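Local coordinates for protein Trypsin/chymotrypsin inhibitor (Alocasia macrorrhizos, PDB 5YCZ) that inhibits trypsin and alpha-chymotrypsin as a homodimeric Kunitz-type inhibitor of the beta-trefoil fold, at residues Pro40-Gln45 with Asn163-Ile168; Pro55-Pro60 with Met77-Thr82; Thr73-Phe78 with His112-Ala117; Pro128-Ile133 with Thr175-Lys180. One frame throughout, in Å; residues are numbered along the deposited sequence.

Contact 1: Pro40-Gln45 with Asn163-Ile168; sequences PLNVAQ and NVLLNI
A44 and L165 meet where strands 42-45 and 164-168 of the beta-trefoil cross steeply, their N-to-C directions 114° apart. The close-packed part lies around the A44 methyl group and the V164 carbonyl. V164 O accepts the N-H of Q45 at 2.9 Å, and A44 CA brings a C-H to the same oxygen at 3.1 Å. L165, with CG beside its backbone N (chi1 -63°), turns CD2 back over the other strand, 3.7 Å from A44 CB. On the buried side V43 CG1 meets L166 CD1 at 3.8 Å, the two branches slanting across each other.

The rest is slacker. Past the crossing the strands splay, and a water bridges V43 O, at 2.6 Å, and L166 N, at 2.9 Å. On the partly exposed side, where L157 of strand 153-159 also packs, Q45 and V164 run side by side in the same direction, with Q45 CB and V164 CG1 3.9 Å apart. The amide of Q45 looks elsewhere, its NE2 donating to G28 O, and N42 OD1 is hydrogen-bonded to T100 OG1, so neither amide has its main polar partner on strand 164-168. With a single direct backbone bond and no charged group spent on it, the join must rest largely on the water bridge and on aliphatic packing.

Contact 2: Pro55-Pro60 with Met77-Thr82; sequences PLAFFP and MFPEPT
In the antiparallel pairing of strands 55-60 and 74-77 of the beta-trefoil, A57 and M77 form a hydrogen-bonded pair, and the predicted reactive bond, L56-A57, lies right at this pairing. A57 N donates to M77 O at 3.0 Å, and M77 N returns a bond to A57 O at 3.2 Å. M77 O also receives the C-H of L56 CA at 3.3 Å. L56 and A57 are both buried in this model.

Beyond M77 the chain leaves the pairing through an inverse gamma turn centred on P79, closed by E80 N on F78 O. P79 CD rests 3.3 Å from P55 O, and its CG faces the A57 methyl. E80 reaches back towards P55, though its carboxylate is held by a salt bridge to R54. On the A57 side of the sheet, M77 turns CG between its backbone N and carbonyl carbon (chi1 59°), which sets it 3.6 Å from F59 CE1, and the sulfur makes an oblique Met-aromatic contact; P79 packs there on P79 of the second subunit.

On the other side L56 and F78 run side by side in the same direction. A CH-pi contact joins them: L56 CD2 sits 3.4 Å from the centroid of the F78 ring, only 8° off its normal.

Contact 3: Thr73-Phe78 with His112-Ala117; sequences TLYIMF and HNSRFA
F116 O is approached by several groups of segment 73-78. L74 N gives it the shortest bond, 2.6 Å, while T73 CA points a C-H at it from 3.2 Å. L74 CG, set between its own backbone N and carbonyl carbon (chi1 47°), presses on the same oxygen at 3.3 Å. The return bond, F116 N to L74 O at 2.9 Å, has an N-H...O angle of 173° and completes a single antiparallel bridge.

One step further the chains no longer pair directly. A water takes over, accepting from I76 N and bonded to S114 O at 2.7 Å. S114 O also lies in the plane of the Y75 ring, at its edge, 3.4 Å from CD1. R115 CG lies 4.1 Å from Y75 CE1, and the guanidinium and ring planes are 17° apart; the charge is used elsewhere, with NE in a salt bridge to E61 and the terminal nitrogens on carbonyls that include G110 O. Beside the bridge I76 CD1 butts against F116 CB at 3.7 Å, the two side chains nearly perpendicular.

The whole contact is buried. Strand 74-77 has 55-60 as its sheet neighbour, strand 116-120 is bordered by 131-135, and I133 from that last strand packs on both I76 and F116, where strand 74-77 of the trefoil meets 116-120.

Contact 4: Pro128-Ile133 with Thr175-Lys180; sequences PRDYQI and TIRFVK
The Y131 ring lies obliquely across that of F178, with CD2 3.8 Å from CE2, the centroids 5.8 Å apart and the planes at 47°. It belongs to the beta-trefoil core, at the place where strand 131-135 pairs with strand 176-180. F178 continues inward to meet the F58 ring, nearly perpendicular to it, and the Y131 hydroxyl is bonded to the backbone N of L5.

Beside the rings the backbones make a single antiparallel bridge. Y131 N donates to I176 O at 3.0 Å, and I176 N donates to Y131 O at 2.9 Å. Y131 O also takes a C-H from T175 CA at 3.2 Å. Next to it T175 CG2 and Q132 CG lie 3.7 Å apart, the two side chains running in the same direction.

The outer flank is polar and less ordered around P128 and R129. R177 stretches out from CG to NE and passes alongside D130, whose CG, beside its own backbone N (chi1 -58°), carries the carboxylate along the same direction as the arginine. The carboxylate and guanidinium planes are nearly at right angles. The pairing is of charges only: D130 OD1 stands 2.9 Å from R177 NH1 but well out of the guanidinium plane, so no N-H points at it.

How the contacts relate
All four contacts belong to one beta-trefoil domain. Contact 1 opens first along the chain, and contacts 2 and 3 are nested within the loop it closes. Contact 3 begins on the stretch where contact 2 ends, sharing M77 and F78; their centres are about 11 Å apart, and both touch the second subunit. Contact 4 crosses contact 1, since their segments alternate along the chain; their centres are about 18 Å apart and they do not touch. Strands 116-120 and 131-135, neighbours in one sheet, serve contacts 3 and 4. Packing of F58 on F178 and of I76 on I133 links contacts 2, 3 and 4, and V43 on F78 adds contact 1, making one core close behind the predicted reactive bond.

Contact 1: Pro40-Gln45 with Asn163-Ile168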
# COMPACT_ATOMS: atom_id res chain seq x y z
N PRO A 40 -12.72 -6.93 7.25
CA PRO A 40 -11.82 -6.40 6.23
C PRO A 40 -12.21 -6.83 4.82
O PRO A 40 -13.04 -7.71 4.67
CB PRO A 40 -10.45 -7.00 6.60
CG PRO A 40 -10.72 -8.04 7.65
CD PRO A 40 -12.21 -8.21 7.78
N LEU A 41 -11.63 -6.17 3.82
CA LEU A 41 -11.75 -6.63 2.44
C LEU A 41 -10.98 -7.93 2.27
O LEU A 41 -9.97 -8.18 2.94
CB LEU A 41 -11.22 -5.58 1.47
CG LEU A 41 -11.63 -4.14 1.79
CD1 LEU A 41 -11.11 -3.23 0.71
CD2 LEU A 41 -13.14 -4.03 1.89
N ASN A 42 -11.48 -8.78 1.37
CA ASN A 42 -10.80 -9.98 0.92
C ASN A 42 -10.29 -9.80 -0.51
O ASN A 42 -10.80 -8.97 -1.27
CB ASN A 42 -11.72 -11.21 0.97
CG ASN A 42 -12.31 -11.43 2.32
OD1 ASN A 42 -11.61 -11.40 3.33
ND2 ASN A 42 -13.61 -11.63 2.37
N VAL A 43 -9.30 -10.60 -0.87
CA VAL A 43 -8.83 -10.63 -2.25
C VAL A 43 -9.84 -11.38 -3.11
O VAL A 43 -10.25 -12.50 -2.77
CB VAL A 43 -7.43 -11.24 -2.32
CG1 VAL A 43 -6.86 -11.16 -3.75
CG2 VAL A 43 -6.53 -10.46 -1.39
N ALA A 44 -10.25 -10.76 -4.21
CA ALA A 44 -11.31 -11.29 -5.07
C ALA A 44 -10.95 -11.09 -6.53
O ALA A 44 -10.18 -10.19 -6.87
CB ALA A 44 -12.66 -10.61 -4.78
N GLN A 45 -11.51 -11.93 -7.39
CA GLN A 45 -11.39 -11.72 -8.83
C GLN A 45 -12.46 -10.75 -9.30
O GLN A 45 -13.66 -11.00 -9.09
CB GLN A 45 -11.50 -13.04 -9.61
CG GLN A 45 -11.64 -12.86 -11.12
CD GLN A 45 -11.57 -14.16 -11.92
OE1 GLN A 45 -12.53 -14.95 -11.96
NE2 GLN A 45 -10.44 -14.36 -12.60
N ASN A 163 -18.78 -12.89 -4.41
CA ASN A 163 -17.51 -12.70 -5.06
C ASN A 163 -16.81 -14.02 -5.28
O ASN A 163 -17.10 -15.03 -4.62
CB ASN A 163 -16.62 -11.77 -4.25
CG ASN A 163 -17.15 -10.36 -4.24
OD1 ASN A 163 -17.77 -9.92 -3.27
ND2 ASN A 163 -16.95 -9.65 -5.34
N VAL A 164 -15.90 -13.99 -6.25
CA VAL A 164 -14.94 -15.07 -6.47
C VAL A 164 -13.71 -14.76 -5.63
O VAL A 164 -13.10 -13.70 -5.77
CB VAL A 164 -14.60 -15.18 -7.95
CG1 VAL A 164 -13.45 -16.11 -8.16
CG2 VAL A 164 -15.83 -15.64 -8.71
N LEU A 165 -13.36 -15.67 -4.74
CA LEU A 165 -12.25 -15.45 -3.82
C LEU A 165 -11.12 -16.39 -4.22
O LEU A 165 -11.22 -17.13 -5.21
CB LEU A 165 -12.71 -15.63 -2.37
CG LEU A 165 -13.79 -14.64 -1.84
CD1 LEU A 165 -13.68 -14.50 -0.36
CD2 LEU A 165 -13.66 -13.25 -2.42
N LEU A 166 -10.02 -16.34 -3.47
CA LEU A 166 -8.88 -17.23 -3.68
C LEU A 166 -8.76 -18.19 -2.51
O LEU A 166 -8.53 -17.74 -1.38
CB LEU A 166 -7.58 -16.44 -3.83
CG LEU A 166 -7.49 -15.46 -5.02
CD1 LEU A 166 -6.15 -14.72 -4.96
CD2 LEU A 166 -7.64 -16.18 -6.36
N ASN A 167 -8.90 -19.48 -2.77
CA ASN A 167 -8.67 -20.50 -1.75
C ASN A 167 -7.53 -21.40 -2.19
O ASN A 167 -6.91 -21.17 -3.22
CB ASN A 167 -9.95 -21.31 -1.48
CG ASN A 167 -10.38 -22.17 -2.68
OD1 ASN A 167 -10.07 -21.87 -3.83
ND2 ASN A 167 -11.15 -23.21 -2.40
N ILE A 168 -7.26 -22.43 -1.40
CA ILE A 168 -6.27 -23.44 -1.77
C ILE A 168 -6.93 -24.42 -2.73
O ILE A 168 -7.90 -25.09 -2.38
CB ILE A 168 -5.73 -24.20 -0.55
CG1 ILE A 168 -5.04 -23.25 0.43
CG2 ILE A 168 -4.79 -25.32 -1.01
CD1 ILE A 168 -3.63 -22.89 -0.01
O HOH W 1 -9.70 -14.53 -1.24

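Contact 2: Pro55-Pro60 with Met77-Thr82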
# COMPACT_ATOMS: atom_id res chain seq x y z
N PRO A 55 -3.88 -2.74 -9.23
CA PRO A 55 -2.44 -3.02 -9.24
C PRO A 55 -1.97 -3.69 -7.95
O PRO A 55 -2.39 -3.32 -6.85
CB PRO A 55 -1.80 -1.64 -9.40
CG PRO A 55 -2.91 -0.74 -9.87
CD PRO A 55 -4.17 -1.30 -9.30
N LEU A 56 -1.06 -4.64 -8.10
CA LEU A 56 -0.37 -5.27 -7.00
C LEU A 56 1.10 -4.88 -7.02
O LEU A 56 1.64 -4.47 -8.05
CB LEU A 56 -0.50 -6.79 -7.06
CG LEU A 56 -1.92 -7.31 -6.94
CD1 LEU A 56 -2.07 -8.60 -7.69
CD2 LEU A 56 -2.27 -7.51 -5.47
N ALA A 57 1.74 -5.02 -5.87
CA ALA A 57 3.19 -4.90 -5.80
C ALA A 57 3.70 -5.98 -4.86
O ALA A 57 2.99 -6.39 -3.94
CB ALA A 57 3.62 -3.51 -5.34
N PHE A 58 4.94 -6.43 -5.11
CA PHE A 58 5.53 -7.58 -4.44
C PHE A 58 6.81 -7.20 -3.71
O PHE A 58 7.56 -6.34 -4.16
CB PHE A 58 5.84 -8.68 -5.42
CG PHE A 58 4.70 -9.01 -6.31
CD1 PHE A 58 3.76 -9.95 -5.93
CD2 PHE A 58 4.54 -8.34 -7.52
CE1 PHE A 58 2.69 -10.24 -6.74
CE2 PHE A 58 3.48 -8.63 -8.34
CZ PHE A 58 2.54 -9.57 -7.96
N PHE A 59 7.05 -7.89 -2.60
CA PHE A 59 8.12 -7.54 -1.67
C PHE A 59 8.80 -8.83 -1.23
O PHE A 59 8.33 -9.50 -0.30
CB PHE A 59 7.58 -6.76 -0.48
CG PHE A 59 6.95 -5.47 -0.87
CD1 PHE A 59 5.62 -5.42 -1.27
CD2 PHE A 59 7.70 -4.30 -0.88
CE1 PHE A 59 5.04 -4.20 -1.66
CE2 PHE A 59 7.14 -3.08 -1.26
CZ PHE A 59 5.81 -3.03 -1.65
N PRO A 60 9.90 -9.22 -1.89
CA PRO A 60 10.59 -10.44 -1.49
C PRO A 60 11.03 -10.34 -0.05
O PRO A 60 11.49 -9.29 0.40
CB PRO A 60 11.79 -10.49 -2.44
CG PRO A 60 11.46 -9.55 -3.53
CD PRO A 60 10.63 -8.49 -2.93
N MET A 77 0.69 -6.92 -1.85
CA MET A 77 -0.29 -5.94 -1.42
C MET A 77 -0.87 -5.21 -2.61
O MET A 77 -0.32 -5.24 -3.71
CB MET A 77 0.33 -4.97 -0.40
CG MET A 77 1.54 -4.18 -0.87
SD MET A 77 1.64 -2.55 -0.07
CE MET A 77 1.65 -3.01 1.65
N PHE A 78 -2.03 -4.60 -2.39
CA PHE A 78 -2.56 -3.59 -3.28
C PHE A 78 -2.11 -2.25 -2.73
O PHE A 78 -2.64 -1.80 -1.69
CB PHE A 78 -4.09 -3.65 -3.34
CG PHE A 78 -4.64 -4.91 -3.95
CD1 PHE A 78 -4.95 -4.96 -5.30
CD2 PHE A 78 -4.92 -6.02 -3.16
CE1 PHE A 78 -5.51 -6.12 -5.86
CE2 PHE A 78 -5.46 -7.18 -3.71
CZ PHE A 78 -5.76 -7.22 -5.07
N PRO A 79 -1.16 -1.59 -3.34
CA PRO A 79 -0.65 -0.35 -2.70
C PRO A 79 -1.58 0.83 -2.93
O PRO A 79 -1.25 1.81 -3.60
CB PRO A 79 0.71 -0.17 -3.37
CG PRO A 79 0.56 -0.77 -4.70
CD PRO A 79 -0.47 -1.88 -4.61
N GLU A 80 -2.79 0.75 -2.40
CA GLU A 80 -3.72 1.86 -2.53
C GLU A 80 -4.47 2.01 -1.22
O GLU A 80 -4.49 1.08 -0.40
CB GLU A 80 -4.70 1.66 -3.70
CG GLU A 80 -5.22 0.27 -3.87
CD GLU A 80 -6.06 0.14 -5.13
OE1 GLU A 80 -7.28 0.42 -5.07
OE2 GLU A 80 -5.49 -0.23 -6.19
N PRO A 81 -5.07 3.16 -0.98
CA PRO A 81 -5.93 3.29 0.18
C PRO A 81 -7.22 2.54 -0.08
O PRO A 81 -7.56 2.15 -1.21
CB PRO A 81 -6.16 4.79 0.34
CG PRO A 81 -5.16 5.42 -0.55
CD PRO A 81 -4.95 4.45 -1.68
N THR A 82 -7.96 2.41 1.00
CA THR A 82 -9.03 1.45 1.10
C THR A 82 -10.02 2.02 2.09
O THR A 82 -9.66 2.86 2.92
CB THR A 82 -8.44 0.11 1.52
OG1 THR A 82 -7.87 -0.55 0.38
CG2 THR A 82 -9.42 -0.78 2.21

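Contact 3: Thr73-Phe78 with His112-Ala117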
# COMPACT_ATOMS: atom_id res chain seq x y z
N THR A 73 9.96 -16.74 -0.90
CA THR A 73 8.78 -16.14 -0.26
C THR A 73 8.80 -14.63 -0.39
O THR A 73 9.86 -13.99 -0.43
CB THR A 73 8.65 -16.54 1.23
OG1 THR A 73 9.88 -16.30 1.94
CG2 THR A 73 8.24 -17.99 1.39
N LEU A 74 7.60 -14.05 -0.46
CA LEU A 74 7.42 -12.61 -0.57
C LEU A 74 6.11 -12.21 0.07
O LEU A 74 5.27 -13.05 0.41
CB LEU A 74 7.43 -12.16 -2.02
CG LEU A 74 6.53 -13.04 -2.88
CD1 LEU A 74 5.09 -12.57 -2.80
CD2 LEU A 74 7.00 -12.99 -4.32
N TYR A 75 5.90 -10.90 0.15
CA TYR A 75 4.63 -10.32 0.52
C TYR A 75 3.97 -9.69 -0.69
O TYR A 75 4.64 -9.28 -1.65
CB TYR A 75 4.80 -9.25 1.58
CG TYR A 75 5.66 -9.70 2.71
CD1 TYR A 75 5.27 -10.77 3.49
CD2 TYR A 75 6.86 -9.07 2.98
CE1 TYR A 75 6.06 -11.20 4.53
CE2 TYR A 75 7.66 -9.49 4.02
CZ TYR A 75 7.26 -10.56 4.80
OH TYR A 75 8.03 -11.00 5.84
N ILE A 76 2.65 -9.60 -0.63
CA ILE A 76 1.85 -9.05 -1.71
C ILE A 76 0.91 -8.02 -1.11
O ILE A 76 0.36 -8.22 -0.02
CB ILE A 76 1.05 -10.14 -2.45
CG1 ILE A 76 1.94 -11.32 -2.82
CG2 ILE A 76 0.37 -9.56 -3.70
CD1 ILE A 76 1.17 -12.54 -3.33
N MET A 77 0.69 -6.92 -1.85
CA MET A 77 -0.29 -5.94 -1.42
C MET A 77 -0.87 -5.21 -2.61
O MET A 77 -0.32 -5.24 -3.71
CB MET A 77 0.33 -4.97 -0.40
CG MET A 77 1.54 -4.18 -0.87
SD MET A 77 1.64 -2.55 -0.07
CE MET A 77 1.65 -3.01 1.65
N PHE A 78 -2.03 -4.60 -2.39
CA PHE A 78 -2.56 -3.59 -3.28
C PHE A 78 -2.11 -2.25 -2.73
O PHE A 78 -2.64 -1.80 -1.69
CB PHE A 78 -4.09 -3.65 -3.34
CG PHE A 78 -4.64 -4.91 -3.95
CD1 PHE A 78 -4.95 -4.96 -5.30
CD2 PHE A 78 -4.92 -6.02 -3.16
CE1 PHE A 78 -5.51 -6.12 -5.86
CE2 PHE A 78 -5.46 -7.18 -3.71
CZ PHE A 78 -5.76 -7.22 -5.07
N HIS A 112 4.30 -17.93 8.98
CA HIS A 112 3.62 -16.64 8.94
C HIS A 112 2.72 -16.57 7.72
O HIS A 112 3.19 -16.77 6.60
CB HIS A 112 4.62 -15.49 8.92
CG HIS A 112 4.04 -14.19 9.38
ND1 HIS A 112 3.33 -14.07 10.55
CD2 HIS A 112 4.03 -12.97 8.79
CE1 HIS A 112 2.91 -12.82 10.67
NE2 HIS A 112 3.32 -12.13 9.62
N ASN A 113 1.44 -16.25 7.93
CA ASN A 113 0.43 -16.45 6.90
C ASN A 113 0.39 -15.37 5.83
O ASN A 113 -0.42 -15.47 4.90
CB ASN A 113 -0.94 -16.57 7.54
CG ASN A 113 -1.13 -17.87 8.24
OD1 ASN A 113 -1.63 -17.93 9.37
ND2 ASN A 113 -0.70 -18.94 7.59
N SER A 114 1.22 -14.34 5.93
CA SER A 114 1.33 -13.40 4.83
C SER A 114 2.45 -13.76 3.85
O SER A 114 2.76 -12.96 2.96
CB SER A 114 1.53 -11.97 5.37
OG SER A 114 2.34 -11.96 6.53
N ARG A 115 3.05 -14.94 3.97
CA ARG A 115 4.15 -15.33 3.10
C ARG A 115 3.61 -16.11 1.91
O ARG A 115 3.04 -17.19 2.06
CB ARG A 115 5.18 -16.15 3.85
CG ARG A 115 6.11 -15.34 4.73
CD ARG A 115 6.55 -16.18 5.92
NE ARG A 115 7.57 -15.50 6.69
CZ ARG A 115 8.02 -15.93 7.87
NH1 ARG A 115 7.52 -17.03 8.42
NH2 ARG A 115 8.94 -15.24 8.52
N PHE A 116 3.83 -15.57 0.72
CA PHE A 116 3.45 -16.23 -0.51
C PHE A 116 4.70 -16.43 -1.36
O PHE A 116 5.72 -15.76 -1.17
CB PHE A 116 2.39 -15.41 -1.27
CG PHE A 116 1.13 -15.20 -0.50
CD1 PHE A 116 1.05 -14.21 0.48
CD2 PHE A 116 0.03 -16.00 -0.72
CE1 PHE A 116 -0.11 -14.01 1.21
CE2 PHE A 116 -1.14 -15.81 0.00
CZ PHE A 116 -1.22 -14.81 0.97
N ALA A 117 4.62 -17.39 -2.28
CA ALA A 117 5.64 -17.57 -3.31
C ALA A 117 4.95 -17.67 -4.66
O ALA A 117 3.78 -18.03 -4.75
CB ALA A 117 6.49 -18.81 -3.06
O HOH W 2 1.44 -10.81 1.93

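Contact 4: Pro128-Ile133 with Thr175-Lys180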
# COMPACT_ATOMS: atom_id res chain seq x y z
N PRO A 128 4.43 -19.85 -22.64
CA PRO A 128 4.86 -18.49 -22.22
C PRO A 128 5.39 -18.31 -20.79
O PRO A 128 6.31 -19.00 -20.33
CB PRO A 128 3.56 -17.67 -22.37
CG PRO A 128 2.46 -18.67 -22.20
CD PRO A 128 2.98 -19.88 -22.91
N ARG A 129 4.83 -17.32 -20.11
CA ARG A 129 5.19 -16.98 -18.74
C ARG A 129 3.93 -16.99 -17.88
O ARG A 129 3.45 -15.94 -17.47
CB ARG A 129 5.91 -15.63 -18.68
CG ARG A 129 7.34 -15.65 -19.20
CD ARG A 129 7.78 -14.27 -19.69
NE ARG A 129 7.41 -14.02 -21.09
CZ ARG A 129 8.23 -14.18 -22.12
NH1 ARG A 129 9.48 -14.60 -21.92
NH2 ARG A 129 7.80 -13.93 -23.36
N ASP A 130 3.39 -18.18 -17.63
CA ASP A 130 2.29 -18.35 -16.69
C ASP A 130 2.83 -18.65 -15.31
O ASP A 130 3.88 -19.27 -15.15
CB ASP A 130 1.36 -19.48 -17.12
CG ASP A 130 0.79 -19.26 -18.49
OD1 ASP A 130 1.28 -18.33 -19.18
OD2 ASP A 130 -0.15 -20.00 -18.87
N TYR A 131 2.10 -18.19 -14.30
CA TYR A 131 2.53 -18.42 -12.94
C TYR A 131 1.32 -18.77 -12.09
O TYR A 131 0.16 -18.65 -12.50
CB TYR A 131 3.28 -17.22 -12.37
CG TYR A 131 4.53 -16.86 -13.16
CD1 TYR A 131 5.78 -17.35 -12.78
CD2 TYR A 131 4.46 -16.05 -14.30
CE1 TYR A 131 6.92 -17.03 -13.50
CE2 TYR A 131 5.60 -15.73 -15.03
CZ TYR A 131 6.82 -16.23 -14.63
OH TYR A 131 7.94 -15.92 -15.35
N GLN A 132 1.61 -19.25 -10.89
CA GLN A 132 0.62 -19.39 -9.84
C GLN A 132 1.19 -18.81 -8.56
O GLN A 132 2.39 -18.52 -8.46
CB GLN A 132 0.24 -20.85 -9.64
CG GLN A 132 0.09 -21.66 -10.89
CD GLN A 132 0.43 -23.10 -10.64
OE1 GLN A 132 1.21 -23.41 -9.73
NE2 GLN A 132 -0.15 -24.00 -11.43
N ILE A 133 0.33 -18.63 -7.56
CA ILE A 133 0.72 -18.18 -6.23
C ILE A 133 0.53 -19.33 -5.26
O ILE A 133 -0.51 -20.01 -5.27
CB ILE A 133 -0.08 -16.96 -5.79
CG1 ILE A 133 0.08 -15.87 -6.85
CG2 ILE A 133 0.36 -16.53 -4.40
CD1 ILE A 133 -0.19 -14.49 -6.34
N THR A 175 -4.08 -19.56 -12.70
CA THR A 175 -2.84 -19.15 -13.34
C THR A 175 -2.98 -17.73 -13.85
O THR A 175 -4.06 -17.30 -14.28
CB THR A 175 -2.49 -20.09 -14.48
OG1 THR A 175 -3.68 -20.37 -15.24
CG2 THR A 175 -1.97 -21.39 -13.91
N ILE A 176 -1.87 -16.98 -13.80
CA ILE A 176 -1.91 -15.55 -14.06
C ILE A 176 -0.63 -15.10 -14.77
O ILE A 176 0.41 -15.76 -14.70
CB ILE A 176 -2.08 -14.73 -12.76
CG1 ILE A 176 -1.06 -15.17 -11.73
CG2 ILE A 176 -3.48 -14.91 -12.20
CD1 ILE A 176 -0.41 -14.04 -11.05
N ARG A 177 -0.73 -13.97 -15.46
CA ARG A 177 0.41 -13.22 -15.97
C ARG A 177 0.45 -11.86 -15.30
O ARG A 177 -0.57 -11.37 -14.81
CB ARG A 177 0.33 -13.02 -17.48
CG ARG A 177 -0.12 -14.23 -18.27
CD ARG A 177 -0.10 -13.90 -19.77
NE ARG A 177 -0.97 -14.78 -20.55
CZ ARG A 177 -0.56 -15.87 -21.18
NH1 ARG A 177 0.72 -16.24 -21.13
NH2 ARG A 177 -1.43 -16.61 -21.87
N PHE A 178 1.62 -11.24 -15.29
CA PHE A 178 1.81 -9.90 -14.74
C PHE A 178 1.99 -8.87 -15.85
O PHE A 178 2.86 -9.02 -16.71
CB PHE A 178 3.03 -9.89 -13.82
CG PHE A 178 2.97 -10.94 -12.78
CD1 PHE A 178 2.22 -10.75 -11.64
CD2 PHE A 178 3.63 -12.14 -12.96
CE1 PHE A 178 2.16 -11.73 -10.67
CE2 PHE A 178 3.57 -13.13 -12.01
CZ PHE A 178 2.83 -12.93 -10.86
N VAL A 179 1.18 -7.82 -15.81
CA VAL A 179 1.24 -6.73 -16.78
C VAL A 179 1.68 -5.49 -16.03
O VAL A 179 0.98 -5.04 -15.10
CB VAL A 179 -0.11 -6.51 -17.47
CG1 VAL A 179 -0.08 -5.23 -18.27
CG2 VAL A 179 -0.42 -7.68 -18.37
N LYS A 180 2.82 -4.94 -16.40
CA LYS A 180 3.34 -3.80 -15.67
C LYS A 180 2.45 -2.58 -15.87
O LYS A 180 1.70 -2.47 -16.85
CB LYS A 180 4.78 -3.49 -16.09
CG LYS A 180 5.55 -2.60 -15.10
CD LYS A 180 7.04 -2.68 -15.37
CE LYS A 180 7.79 -1.44 -14.89
NZ LYS A 180 7.70 -1.17 -13.42